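Local coordinates for protein laminin subunit ALPHA-1 (Mus musculus, PDB 2JD4) that forms part of laminin-111, a basement membrane protein, and through this LG4-5 domain pair probably takes part in anchoring laminin to the cell surface, at residues T92-P97 with P127-V132; R192-A197 with P375-G380; V196-T201 with C347-R352. The protein carries 4 engineered substitutions. All blocks are in the same frame, centred on the assembly; numbering follows the deposited sequence.

Contact 1: T92-P97 with P127-V132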
loop_
_atom_site.group_PDB
_atom_site.type_symbol
_atom_site.label_atom_id
_atom_site.label_comp_id
_atom_site.label_asym_id
_atom_site.label_seq_id
_atom_site.Cartn_x
_atom_site.Cartn_y
_atom_site.Cartn_z
ATOM N N THR A 92 24.002 -16.641 -2.450
ATOM C CA THR A 92 24.166 -16.747 -1.005
ATOM C C THR A 92 22.963 -16.008 -0.415
ATOM O O THR A 92 22.616 -14.928 -0.886
ATOM C CB THR A 92 25.472 -16.064 -0.521
ATOM O OG1 THR A 92 26.606 -16.700 -1.120
ATOM C CG2 THR A 92 25.594 -16.161 0.989
ATOM N N LYS A 93 22.319 -16.582 0.596
ATOM C CA LYS A 93 21.156 -15.940 1.202
ATOM C C LYS A 93 21.225 -15.894 2.720
ATOM O O LYS A 93 21.692 -16.835 3.358
ATOM C CB LYS A 93 19.876 -16.661 0.769
ATOM C CG LYS A 93 18.597 -16.057 1.325
ATOM C CD LYS A 93 17.372 -16.627 0.620
ATOM C CE LYS A 93 16.097 -15.926 1.070
ATOM N NZ LYS A 93 14.919 -16.350 0.266
ATOM N N VAL A 94 20.763 -14.788 3.297
ATOM C CA VAL A 94 20.748 -14.615 4.748
ATOM C C VAL A 94 19.377 -14.082 5.156
ATOM O O VAL A 94 18.797 -13.250 4.458
ATOM C CB VAL A 94 21.797 -13.584 5.225
ATOM C CG1 VAL A 94 22.013 -13.725 6.721
ATOM C CG2 VAL A 94 23.098 -13.751 4.456
ATOM N N SER A 95 18.862 -14.562 6.282
ATOM C CA SER A 95 17.567 -14.117 6.784
ATOM C C SER A 95 17.721 -13.659 8.226
ATOM O O SER A 95 18.682 -14.024 8.902
ATOM C CB SER A 95 16.538 -15.252 6.716
ATOM O OG SER A 95 16.276 -15.631 5.374
ATOM N N HIS A 96 16.780 -12.844 8.687
ATOM C CA HIS A 96 16.809 -12.352 10.057
ATOM C C HIS A 96 15.404 -12.519 10.633
ATOM O O HIS A 96 14.410 -12.257 9.951
ATOM C CB HIS A 96 17.226 -10.883 10.080
ATOM C CG HIS A 96 17.569 -10.374 11.444
ATOM N ND1 HIS A 96 18.863 -10.091 11.831
ATOM C CD2 HIS A 96 16.790 -10.104 12.516
ATOM C CE1 HIS A 96 18.864 -9.669 13.083
ATOM N NE2 HIS A 96 17.617 -9.669 13.522
ATOM N N PRO A 97 15.305 -12.959 11.897
ATOM C CA PRO A 97 14.036 -13.181 12.600
ATOM C C PRO A 97 13.206 -11.952 12.979
ATOM O O PRO A 97 11.987 -12.040 13.091
ATOM C CB PRO A 97 14.469 -13.968 13.832
ATOM C CG PRO A 97 15.804 -13.370 14.133
ATOM C CD PRO A 97 16.441 -13.334 12.759
ATOM N N PRO A 127 23.734 -14.967 12.758
ATOM C CA PRO A 127 24.947 -15.754 12.523
ATOM C C PRO A 127 25.388 -15.577 11.071
ATOM O O PRO A 127 24.569 -15.268 10.203
ATOM C CB PRO A 127 24.490 -17.180 12.830
ATOM C CG PRO A 127 23.487 -16.965 13.926
ATOM C CD PRO A 127 22.688 -15.790 13.389
ATOM N N SER A 128 26.679 -15.763 10.806
ATOM C CA SER A 128 27.198 -15.610 9.453
ATOM C C SER A 128 26.921 -16.811 8.557
ATOM O O SER A 128 26.695 -17.925 9.028
ATOM C CB SER A 128 28.705 -15.357 9.483
ATOM O OG SER A 128 28.996 -14.090 10.041
ATOM N N VAL A 129 26.941 -16.563 7.253
ATOM C CA VAL A 129 26.730 -17.599 6.257
ATOM C C VAL A 129 27.948 -17.574 5.343
ATOM O O VAL A 129 28.534 -16.512 5.107
ATOM C CB VAL A 129 25.457 -17.335 5.428
ATOM C CG1 VAL A 129 25.346 -18.353 4.312
ATOM C CG2 VAL A 129 24.232 -17.409 6.321
ATOM N N THR A 130 28.336 -18.741 4.838
ATOM C CA THR A 130 29.493 -18.840 3.959
ATOM C C THR A 130 29.135 -18.531 2.513
ATOM O O THR A 130 28.178 -19.079 1.970
ATOM C CB THR A 130 30.126 -20.253 4.037
ATOM O OG1 THR A 130 30.699 -20.440 5.334
ATOM C CG2 THR A 130 31.210 -20.427 2.977
ATOM N N VAL A 131 29.909 -17.648 1.894
ATOM C CA VAL A 131 29.672 -17.275 0.510
ATOM C C VAL A 131 29.687 -18.521 -0.369
ATOM O O VAL A 131 30.602 -19.347 -0.285
ATOM C CB VAL A 131 30.730 -16.262 0.019
ATOM C CG1 VAL A 131 30.598 -16.035 -1.478
ATOM C CG2 VAL A 131 30.546 -14.943 0.760
ATOM N N VAL A 132 28.659 -18.643 -1.205
ATOM C CA VAL A 132 28.494 -19.779 -2.102
ATOM C C VAL A 132 29.089 -19.519 -3.481
ATOM O O VAL A 132 29.010 -18.407 -4.005
ATOM C CB VAL A 132 26.991 -20.119 -2.270
ATOM C CG1 VAL A 132 26.809 -21.202 -3.316
ATOM C CG2 VAL A 132 26.405 -20.559 -0.934
HETATM O O HOH W 1 27.499 -16.169 -3.786
#
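Thr-92 and Val-132 are joined by the one direct hydrogen bond of this contact. The two segments belong to the two opposed sheets of a laminin G domain, a beta sandwich of the concanavalin type. Strand 91-95 is an outermost strand of one sheet. Strand 124-130 and the residues after it come from the other. Residues 92-94 and 129-132 run in nearly opposite directions, 162° apart.

The side chain of Thr-92 carries most of the meeting. Its CB points at the other segment and lies 4.2 Å from Val-132 N. There it forks. OG1 sits anti to the carbonyl carbon (chi1 -61°) and turns to the chain just past the strand. It accepts the N-H of Val-132 at 2.8 Å, in an almost straight bond of 174°. The same oxygen passes 3.5 Å from Val-131 CA. A water lies between OG1 and Val-132 O and can donate to the latter. CG2 takes the other branch, toward strand 124-130. It lies 4.0 Å from Val-129 CG1, and Thr-130 O is equally near. The side chains of Thr-92 and Val-129 pass one another, pointing opposite ways.

Farther along, Val-129 CG2 lies 3.9 Å from Lys-93 O and meets Val-94 CG2 at 4.3 Å. Val-94 continues inward onto Ala-117 and Met-119 of strand 116-121. Val-131 turns away from strand 91-95 and packs on Leu-87, a ligand of this domain's magnesium ion with Asp-70, Thr-137 and Asp-139.

One hydroxyl thus does the work of a backbone acceptor. Thr-92 OG1 satisfies the N-H of Val-132 where the chain leaves its strand, while CG2 on the same carbon packs against Val-129 CG1.

Contact 2: R192-A197 with P375-G380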
loop_
_atom_site.group_PDB
_atom_site.type_symbol
_atom_site.label_atom_id
_atom_site.label_comp_id
_atom_site.label_asym_id
_atom_site.label_seq_id
_atom_site.Cartn_x
_atom_site.Cartn_y
_atom_site.Cartn_z
ATOM N N ARG A 192 6.879 12.461 0.706
ATOM C CA ARG A 192 7.422 12.687 2.048
ATOM C C ARG A 192 6.748 11.812 3.093
ATOM O O ARG A 192 5.646 11.313 2.876
ATOM C CB ARG A 192 7.244 14.157 2.422
ATOM C CG ARG A 192 7.708 15.105 1.337
ATOM C CD ARG A 192 6.807 16.325 1.263
ATOM N NE ARG A 192 7.394 17.484 1.915
ATOM C CZ ARG A 192 6.792 18.663 2.021
ATOM N NH1 ARG A 192 5.579 18.839 1.523
ATOM N NH2 ARG A 192 7.415 19.671 2.608
ATOM N N CYS A 193 7.413 11.629 4.232
ATOM C CA CYS A 193 6.877 10.810 5.310
ATOM C C CYS A 193 6.292 11.674 6.417
ATOM O O CYS A 193 6.853 12.716 6.755
ATOM C CB CYS A 193 7.977 9.970 5.948
ATOM S SG CYS A 193 9.150 9.188 4.812
ATOM N N TYR A 194 5.181 11.228 6.991
ATOM C CA TYR A 194 4.558 11.951 8.093
ATOM C C TYR A 194 5.428 11.709 9.330
ATOM O O TYR A 194 6.003 10.623 9.492
ATOM C CB TYR A 194 3.136 11.423 8.342
ATOM C CG TYR A 194 2.149 11.737 7.238
ATOM C CD1 TYR A 194 1.567 10.718 6.480
ATOM C CD2 TYR A 194 1.788 13.055 6.954
ATOM C CE1 TYR A 194 0.647 11.009 5.470
ATOM C CE2 TYR A 194 0.873 13.355 5.946
ATOM C CZ TYR A 194 0.309 12.332 5.211
ATOM O OH TYR A 194 -0.592 12.636 4.214
ATOM N N VAL A 195 5.552 12.717 10.191
ATOM C CA VAL A 195 6.348 12.569 11.410
ATOM C C VAL A 195 5.791 11.383 12.185
ATOM O O VAL A 195 6.541 10.602 12.765
ATOM C CB VAL A 195 6.279 13.850 12.297
ATOM C CG1 VAL A 195 6.919 13.599 13.663
ATOM C CG2 VAL A 195 6.999 14.988 11.599
ATOM N N VAL A 196 4.470 11.257 12.173
ATOM C CA VAL A 196 3.772 10.168 12.855
ATOM C C VAL A 196 2.763 9.545 11.891
ATOM O O VAL A 196 1.919 10.251 11.337
ATOM C CB VAL A 196 2.987 10.673 14.087
ATOM C CG1 VAL A 196 2.325 9.500 14.785
ATOM C CG2 VAL A 196 3.911 11.409 15.038
ATOM N N ALA A 197 2.843 8.227 11.702
ATOM C CA ALA A 197 1.933 7.535 10.791
ATOM C C ALA A 197 1.295 6.298 11.420
ATOM O O ALA A 197 1.753 5.800 12.451
ATOM C CB ALA A 197 2.677 7.137 9.513
ATOM N N PRO A 375 -1.521 5.622 -1.221
ATOM C CA PRO A 375 -1.490 4.250 -0.710
ATOM C C PRO A 375 -0.435 3.911 0.323
ATOM O O PRO A 375 0.753 4.172 0.125
ATOM C CB PRO A 375 -1.372 3.394 -1.979
ATOM C CG PRO A 375 -0.819 4.313 -2.990
ATOM C CD PRO A 375 -1.452 5.640 -2.692
ATOM N N HIS A 376 -0.908 3.352 1.435
ATOM C CA HIS A 376 -0.072 2.902 2.540
ATOM C C HIS A 376 0.502 4.002 3.428
ATOM O O HIS A 376 1.166 3.707 4.424
ATOM C CB HIS A 376 1.059 2.006 2.003
ATOM C CG HIS A 376 0.567 0.833 1.206
ATOM N ND1 HIS A 376 -0.220 -0.159 1.748
ATOM C CD2 HIS A 376 0.739 0.505 -0.097
ATOM C CE1 HIS A 376 -0.515 -1.048 0.814
ATOM N NE2 HIS A 376 0.055 -0.668 -0.315
ATOM N N SER A 377 0.243 5.260 3.082
ATOM C CA SER A 377 0.721 6.377 3.890
ATOM C C SER A 377 -0.477 7.105 4.502
ATOM O O SER A 377 -1.238 7.754 3.787
ATOM C CB SER A 377 1.551 7.333 3.026
ATOM O OG SER A 377 2.096 8.390 3.801
ATOM N N CYS A 378 -0.647 6.972 5.819
ATOM C CA CYS A 378 -1.750 7.607 6.557
ATOM C C CYS A 378 -1.160 8.347 7.764
ATOM O O CYS A 378 -0.421 7.761 8.567
ATOM C CB CYS A 378 -2.764 6.546 7.011
ATOM S SG CYS A 378 -4.108 7.170 8.079
ATOM N N PRO A 379 -1.479 9.647 7.909
ATOM C CA PRO A 379 -0.986 10.499 8.998
ATOM C C PRO A 379 -1.622 10.323 10.372
ATOM O O PRO A 379 -2.704 9.756 10.508
ATOM C CB PRO A 379 -1.231 11.900 8.460
ATOM C CG PRO A 379 -2.563 11.732 7.790
ATOM C CD PRO A 379 -2.399 10.406 7.036
ATOM N N GLY A 380 -0.931 10.839 11.385
ATOM C CA GLY A 380 -1.430 10.786 12.748
ATOM C C GLY A 380 -1.241 9.463 13.451
ATOM O O GLY A 380 -1.098 8.428 12.800
HETATM O O HOH W 2 3.283 10.216 2.131
HETATM O O HOH W 3 4.205 8.640 5.875
HETATM O O HOH W 4 -0.180 10.580 2.561
#
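Tyr-194 lays one face of its ring on Pro-379. The contact belongs to the junction between the two laminin G domains. The linker 192-197 meets the C-terminal tail 375-380, and Ala-197 and Pro-379 form an antiparallel, non-hydrogen-bonded pair in a short two-stranded sheet.

The tight part is the CH-pi contact. Pro-379 CB stands 3.3 Å from the ring centroid of Tyr-194, only 2° off the normal. Pro-379 CD reaches Tyr-194 CE1 at 3.5 Å. A chi1 of -68° puts the tyrosine ring over the proline, and both side chains extend in the same direction. Phe-202 touches both residues, and Tyr-17 meets the tyrosine ring with its plane turned by about 20°.

The backbone link is looser. Gly-380 N donates to Val-196 O in a weak bond, bent to 125°. Val-196 CG1 rests against Gly-380 C at 3.8 Å.

The looser side is filled by ordered waters around the buried Ser-377. Its OG approaches the ring obliquely and bonds two waters. One water donates to Arg-192 O, and the other accepts from Tyr-194 N. A third water joins Tyr-194 OH to Ser-377 O. Water therefore makes the polar links here, where the CH-pi contact relies on direct touch. At the other end of the pairing, Ala-197 CB lies 3.3 Å from Cys-378 O.

Contact 3: V196-T201 with C347-R352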
loop_
_atom_site.group_PDB
_atom_site.type_symbol
_atom_site.label_atom_id
_atom_site.label_comp_id
_atom_site.label_asym_id
_atom_site.label_seq_id
_atom_site.Cartn_x
_atom_site.Cartn_y
_atom_site.Cartn_z
ATOM N N VAL A 196 4.470 11.257 12.173
ATOM C CA VAL A 196 3.772 10.168 12.855
ATOM C C VAL A 196 2.763 9.545 11.891
ATOM O O VAL A 196 1.919 10.251 11.337
ATOM C CB VAL A 196 2.987 10.673 14.087
ATOM C CG1 VAL A 196 2.325 9.500 14.785
ATOM C CG2 VAL A 196 3.911 11.409 15.038
ATOM N N ALA A 197 2.843 8.227 11.702
ATOM C CA ALA A 197 1.933 7.535 10.791
ATOM C C ALA A 197 1.295 6.298 11.420
ATOM O O ALA A 197 1.753 5.800 12.451
ATOM C CB ALA A 197 2.677 7.137 9.513
ATOM N N GLN A 198 0.226 5.823 10.788
ATOM C CA GLN A 198 -0.493 4.640 11.238
ATOM C C GLN A 198 -0.805 3.805 10.000
ATOM O O GLN A 198 -0.802 4.326 8.888
ATOM C CB GLN A 198 -1.786 5.036 11.968
ATOM C CG GLN A 198 -2.785 5.870 11.161
ATOM C CD GLN A 198 -4.033 6.237 11.974
ATOM O OE1 GLN A 198 -4.687 5.371 12.546
ATOM N NE2 GLN A 198 -4.357 7.527 12.022
ATOM N N GLU A 199 -1.057 2.514 10.177
ATOM C CA GLU A 199 -1.344 1.661 9.030
ATOM C C GLU A 199 -2.573 2.131 8.258
ATOM O O GLU A 199 -3.642 2.326 8.840
ATOM C CB GLU A 199 -1.554 0.214 9.471
ATOM C CG GLU A 199 -1.848 -0.724 8.304
ATOM C CD GLU A 199 -1.890 -2.179 8.716
ATOM O OE1 GLU A 199 -1.841 -2.453 9.934
ATOM O OE2 GLU A 199 -1.978 -3.045 7.821
ATOM N N GLY A 200 -2.412 2.303 6.946
ATOM C CA GLY A 200 -3.517 2.745 6.109
ATOM C C GLY A 200 -3.159 3.622 4.917
ATOM O O GLY A 200 -2.004 4.013 4.724
ATOM N N THR A 201 -4.174 3.938 4.113
ATOM C CA THR A 201 -4.007 4.775 2.936
ATOM C C THR A 201 -4.787 6.075 3.095
ATOM O O THR A 201 -5.998 6.053 3.330
ATOM C CB THR A 201 -4.527 4.065 1.678
ATOM O OG1 THR A 201 -3.674 2.961 1.361
ATOM C CG2 THR A 201 -4.590 5.028 0.512
ATOM N N CYS A 347 -8.720 7.728 6.079
ATOM C CA CYS A 347 -7.893 6.586 5.679
ATOM C C CYS A 347 -8.711 5.294 5.622
ATOM O O CYS A 347 -9.725 5.145 6.316
ATOM C CB CYS A 347 -6.698 6.392 6.642
ATOM S SG CYS A 347 -5.565 7.817 6.803
ATOM N N VAL A 348 -8.259 4.373 4.772
ATOM C CA VAL A 348 -8.883 3.063 4.609
ATOM C C VAL A 348 -7.772 2.011 4.736
ATOM O O VAL A 348 -6.661 2.213 4.244
ATOM C CB VAL A 348 -9.550 2.939 3.224
ATOM C CG1 VAL A 348 -10.001 1.499 2.976
ATOM C CG2 VAL A 348 -10.725 3.900 3.138
ATOM N N ARG A 349 -8.071 0.896 5.396
ATOM C CA ARG A 349 -7.086 -0.164 5.594
ATOM C C ARG A 349 -7.752 -1.533 5.459
ATOM O O ARG A 349 -8.970 -1.660 5.618
ATOM C CB ARG A 349 -6.458 -0.031 6.988
ATOM C CG ARG A 349 -7.001 -1.021 8.014
ATOM C CD ARG A 349 -7.074 -0.472 9.442
ATOM N NE ARG A 349 -5.852 0.178 9.894
ATOM C CZ ARG A 349 -5.617 0.533 11.158
ATOM N NH1 ARG A 349 -6.515 0.292 12.104
ATOM N NH2 ARG A 349 -4.489 1.151 11.475
ATOM N N ASN A 350 -6.946 -2.549 5.165
ATOM C CA ASN A 350 -7.429 -3.920 5.025
ATOM C C ASN A 350 -8.631 -4.086 4.102
ATOM O O ASN A 350 -9.632 -4.706 4.472
ATOM C CB ASN A 350 -7.759 -4.501 6.406
ATOM C CG ASN A 350 -6.535 -4.611 7.298
ATOM O OD1 ASN A 350 -5.487 -5.097 6.870
ATOM N ND2 ASN A 350 -6.663 -4.169 8.549
ATOM N N LEU A 351 -8.526 -3.537 2.899
ATOM C CA LEU A 351 -9.597 -3.638 1.910
ATOM C C LEU A 351 -9.510 -5.006 1.233
ATOM O O LEU A 351 -8.506 -5.317 0.590
ATOM C CB LEU A 351 -9.442 -2.543 0.857
ATOM C CG LEU A 351 -10.480 -2.509 -0.263
ATOM C CD1 LEU A 351 -11.862 -2.243 0.314
ATOM C CD2 LEU A 351 -10.102 -1.425 -1.256
ATOM N N ARG A 352 -10.562 -5.808 1.359
ATOM C CA ARG A 352 -10.554 -7.145 0.770
ATOM C C ARG A 352 -11.885 -7.579 0.166
ATOM O O ARG A 352 -12.951 -7.154 0.601
ATOM C CB ARG A 352 -10.124 -8.160 1.830
ATOM C CG ARG A 352 -11.034 -8.157 3.054
ATOM C CD ARG A 352 -10.279 -8.377 4.369
ATOM N NE ARG A 352 -9.806 -9.747 4.550
ATOM C CZ ARG A 352 -8.725 -10.257 3.968
ATOM N NH1 ARG A 352 -7.985 -9.512 3.156
ATOM N NH2 ARG A 352 -8.379 -11.517 4.205
HETATM O O HOH W 5 -4.056 -2.520 5.391
HETATM O O HOH W 6 -4.517 0.764 2.517
#
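Thr-201 and Val-348 form an antiparallel hydrogen-bonded pair. Thr-201 N donates to Val-348 O at 3.0 Å, and Val-348 N returns a bond to Thr-201 O at 3.2 Å. Cys-347 CA adds a CA-H...O contact to Thr-201 O at 3.1 Å. Beside them, the guanidinium of Arg-349 holds a second carbonyl. Its NH2 gives Glu-199 O a bond of 3.0 Å, with the oxygen 22° out of the guanidinium plane; NE adds a weak one. Bends at chi2 and chi3 bring this NH2 and NE edge to Glu-199 O. NH2 also forms a salt bridge with Glu-382, and Trp-285 makes a cation-pi contact with the group.

A water joins Glu-199 OE2 to Asn-350 N. Another joins Thr-201 OG1 to Val-348 O, and that hydroxyl has a probable hydrogen bond with His-376 N.

Packing lies around these bonds. Gly-200 CA comes 4.1 Å from Arg-349 CB. The backbone torsions of Gly-200 would press a CB on the carbonyl O of Glu-199. Cys-347 packs on Phe-202.

Residues 198-201 run about at right angles (89°) to 347-350, and pairing is present at Thr-201, where strand 201-204 begins. Strand 347-353 also pairs with strand 222-230, while the disulfide from Cys-347 ties it to Cys-378 in strand 378-379.

Overall arrangement
Contact 1 lies toward the periphery, its centre about 29 Å from the centre of the chain, and joins two sheets of the first laminin G domain. Contacts 2 and 3 lie nearer the middle, their centres about 10 Å apart, and are joined by the disulfide. Their ranges share Val-196 and Ala-197, which touch the partner segment only in contact 2. Contact 3 is the buried one, and contacts 1 and 2 are partly buried. Their chemistry differs too: a threonine hydroxyl and valines in contact 1, an aromatic-proline CH-pi contact with waters in contact 2, and strand pairing with an arginine in contact 3.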